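Local coordinates for amidohydrolase 3 domain-containing protein (Pyrococcus horikoshii, PDB 3IGH), which is uncharacterised but probably acts as a metal-dependent hydrolase of the amidohydrolase family, cleaving carbon-nitrogen bonds other than peptide bonds, at residues V231-P237 and L256-K262. Numbering follows the deposited sequence.
Sequences VFAYVTP and LTIAGVK. With SO4 (sulfate ion), chain B.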
loop_
_atom_site.group_PDB
_atom_site.type_symbol
_atom_site.label_atom_id
_atom_site.label_comp_id
_atom_site.label_asym_id
_atom_site.label_seq_id
_atom_site.Cartn_x
_atom_site.Cartn_y
_atom_site.Cartn_z
ATOM N N VAL A 231 4.766 11.222 0.740
ATOM C CA VAL A 231 5.947 10.680 1.397
ATOM C C VAL A 231 6.441 9.454 0.633
ATOM O O VAL A 231 5.738 8.449 0.541
ATOM C CB VAL A 231 5.654 10.305 2.871
ATOM C CG1 VAL A 231 6.897 9.684 3.536
ATOM C CG2 VAL A 231 5.167 11.525 3.663
ATOM N N PHE A 232 7.657 9.542 0.103
ATOM C CA PHE A 232 8.306 8.404 -0.535
ATOM C C PHE A 232 9.312 7.820 0.468
ATOM O O PHE A 232 10.400 8.373 0.679
ATOM C CB PHE A 232 8.940 8.828 -1.876
ATOM C CG PHE A 232 7.916 9.209 -2.919
ATOM C CD1 PHE A 232 7.522 8.287 -3.891
ATOM C CD2 PHE A 232 7.291 10.466 -2.890
ATOM C CE1 PHE A 232 6.539 8.611 -4.830
ATOM C CE2 PHE A 232 6.308 10.807 -3.830
ATOM C CZ PHE A 232 5.931 9.871 -4.799
ATOM N N ALA A 233 8.926 6.714 1.096
ATOM C CA ALA A 233 9.695 6.121 2.194
ATOM C C ALA A 233 10.856 5.271 1.703
ATOM O O ALA A 233 10.666 4.299 0.978
ATOM C CB ALA A 233 8.792 5.298 3.107
ATOM N N TYR A 234 12.060 5.653 2.108
ATOM C CA TYR A 234 13.242 4.829 1.875
ATOM C C TYR A 234 13.650 4.229 3.203
ATOM O O TYR A 234 14.145 4.926 4.096
ATOM C CB TYR A 234 14.374 5.649 1.247
ATOM C CG TYR A 234 14.173 5.939 -0.228
ATOM C CD1 TYR A 234 13.231 6.880 -0.657
ATOM C CD2 TYR A 234 14.954 5.294 -1.199
ATOM C CE1 TYR A 234 13.047 7.151 -2.019
ATOM C CE2 TYR A 234 14.780 5.567 -2.573
ATOM C CZ TYR A 234 13.823 6.499 -2.963
ATOM O OH TYR A 234 13.640 6.789 -4.294
ATOM N N VAL A 235 13.416 2.929 3.331
ATOM C CA VAL A 235 13.589 2.226 4.588
ATOM C C VAL A 235 15.046 1.828 4.876
ATOM O O VAL A 235 15.895 1.799 3.987
ATOM C CB VAL A 235 12.666 0.977 4.648
ATOM C CG1 VAL A 235 11.200 1.356 4.352
ATOM C CG2 VAL A 235 13.129 -0.106 3.671
ATOM N N THR A 236 15.329 1.526 6.138
ATOM C CA THR A 236 16.626 0.989 6.533
ATOM C C THR A 236 16.701 -0.465 6.047
ATOM O O THR A 236 15.651 -1.084 5.807
ATOM C CB THR A 236 16.786 0.995 8.076
ATOM O OG1 THR A 236 15.778 0.160 8.648
ATOM C CG2 THR A 236 16.653 2.417 8.645
ATOM N N PRO A 237 17.928 -1.014 5.878
ATOM C CA PRO A 237 18.078 -2.451 5.584
ATOM C C PRO A 237 17.354 -3.392 6.552
ATOM O O PRO A 237 16.866 -4.440 6.128
ATOM C CB PRO A 237 19.590 -2.672 5.689
ATOM C CG PRO A 237 20.178 -1.360 5.281
ATOM C CD PRO A 237 19.238 -0.328 5.891
ATOM N N LEU A 256 1.276 7.897 1.045
ATOM C CA LEU A 256 2.470 7.122 1.361
ATOM C C LEU A 256 2.836 6.165 0.231
ATOM O O LEU A 256 1.992 5.394 -0.249
ATOM C CB LEU A 256 2.256 6.331 2.664
ATOM C CG LEU A 256 3.387 5.404 3.144
ATOM C CD1 LEU A 256 4.639 6.226 3.522
ATOM C CD2 LEU A 256 2.919 4.541 4.322
ATOM N N THR A 257 4.099 6.219 -0.179
ATOM C CA THR A 257 4.686 5.237 -1.079
ATOM C C THR A 257 5.797 4.495 -0.341
ATOM O O THR A 257 6.715 5.124 0.207
ATOM C CB THR A 257 5.315 5.920 -2.317
ATOM O OG1 THR A 257 4.346 6.781 -2.923
ATOM C CG2 THR A 257 5.801 4.888 -3.352
ATOM N N ILE A 258 5.722 3.166 -0.324
ATOM C CA ILE A 258 6.878 2.359 0.077
ATOM C C ILE A 258 7.775 2.393 -1.151
ATOM O O ILE A 258 7.455 1.783 -2.169
ATOM C CB ILE A 258 6.468 0.906 0.457
ATOM C CG1 ILE A 258 5.328 0.918 1.488
ATOM C CG2 ILE A 258 7.686 0.096 0.961
ATOM C CD1 ILE A 258 5.619 1.726 2.773
ATOM N N ALA A 259 8.860 3.156 -1.077
ATOM C CA ALA A 259 9.603 3.539 -2.284
ATOM C C ALA A 259 10.926 2.787 -2.490
ATOM O O ALA A 259 11.282 2.450 -3.615
ATOM C CB ALA A 259 9.862 5.066 -2.290
ATOM N N GLY A 260 11.673 2.560 -1.419
ATOM C CA GLY A 260 13.024 2.025 -1.581
ATOM C C GLY A 260 13.744 1.707 -0.290
ATOM O O GLY A 260 13.137 1.680 0.775
ATOM N N VAL A 261 15.042 1.449 -0.414
ATOM C CA VAL A 261 15.931 1.231 0.728
ATOM C C VAL A 261 17.046 2.281 0.664
ATOM O O VAL A 261 17.436 2.721 -0.426
ATOM C CB VAL A 261 16.538 -0.222 0.722
ATOM C CG1 VAL A 261 17.459 -0.441 -0.479
ATOM C CG2 VAL A 261 17.284 -0.535 2.028
ATOM N N LYS A 262 17.561 2.664 1.828
ATOM C CA LYS A 262 18.659 3.611 1.910
ATOM C C LYS A 262 19.928 2.927 2.437
ATOM O O LYS A 262 19.909 2.289 3.486
ATOM C CB LYS A 262 18.260 4.813 2.782
ATOM C CG LYS A 262 19.390 5.793 3.125
ATOM C CD LYS A 262 20.020 6.426 1.894
ATOM C CE LYS A 262 21.181 7.333 2.287
ATOM N NZ LYS A 262 20.760 8.499 3.102
HETATM S S SO4 B . 22.382 11.091 5.075
HETATM O O1 SO4 B . 20.966 10.986 5.364
HETATM O O2 SO4 B . 22.756 12.497 5.047
HETATM O O3 SO4 B . 23.135 10.442 6.139
HETATM O O4 SO4 B . 22.655 10.487 3.766
#
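On one face of two neighbouring parallel strands, Y234 lays its ring over G260 and F232 lays its ring against T257, a worked example of how a one-residue beta bulge shifts the register of such a pair. The hydroxyl of T257 sits over one face of the F232 ring, OG1 lying 3.4 Å from CE1, while the methyl of A259 meets the edge of that ring and reaches Y234 CE1 at 3.8 Å. A259 is the extra residue, its CB directed at the neighbouring strand: the register slips by one between A233 and Y234, and A233 O accepts from both A259 N (3.0 Å) and G260 N (3.1 Å). Both bonds are bent, whereas T257 N to V231 O is nearly straight at 173°. With CG turned beside its backbone N (chi1 -76°), the Y234 ring has G260 N over one face, offset toward the rim, and V261 O at its edge in the ring plane. Y234 OH is hydrogen-bonded to D310 on the next strand, 310-315. The other face is aliphatic: L256 CD1 packs 4.1 Å from V231 CG1 and 4.3 Å from A233 CB. Beyond the bulge, V235 N bonds to G260 O and V235 O takes the N-H of K262. K262, its CG anti to the backbone N (chi1 171°), reaches out so that NZ hydrogen-bonds to sulfate O4 at 2.8 Å. H67, H314 and H339 hydrogen-bond to the same sulfate, which probably came from the crystallisation liquor. Strands 230-235 and 256-264 are neighbours in the parallel barrel of the amidohydrolase (TIM-barrel) fold, between strands 202-210 and 310-315, with K262 extending into a histidine-lined, anion-occupied pocket that probably marks the active site.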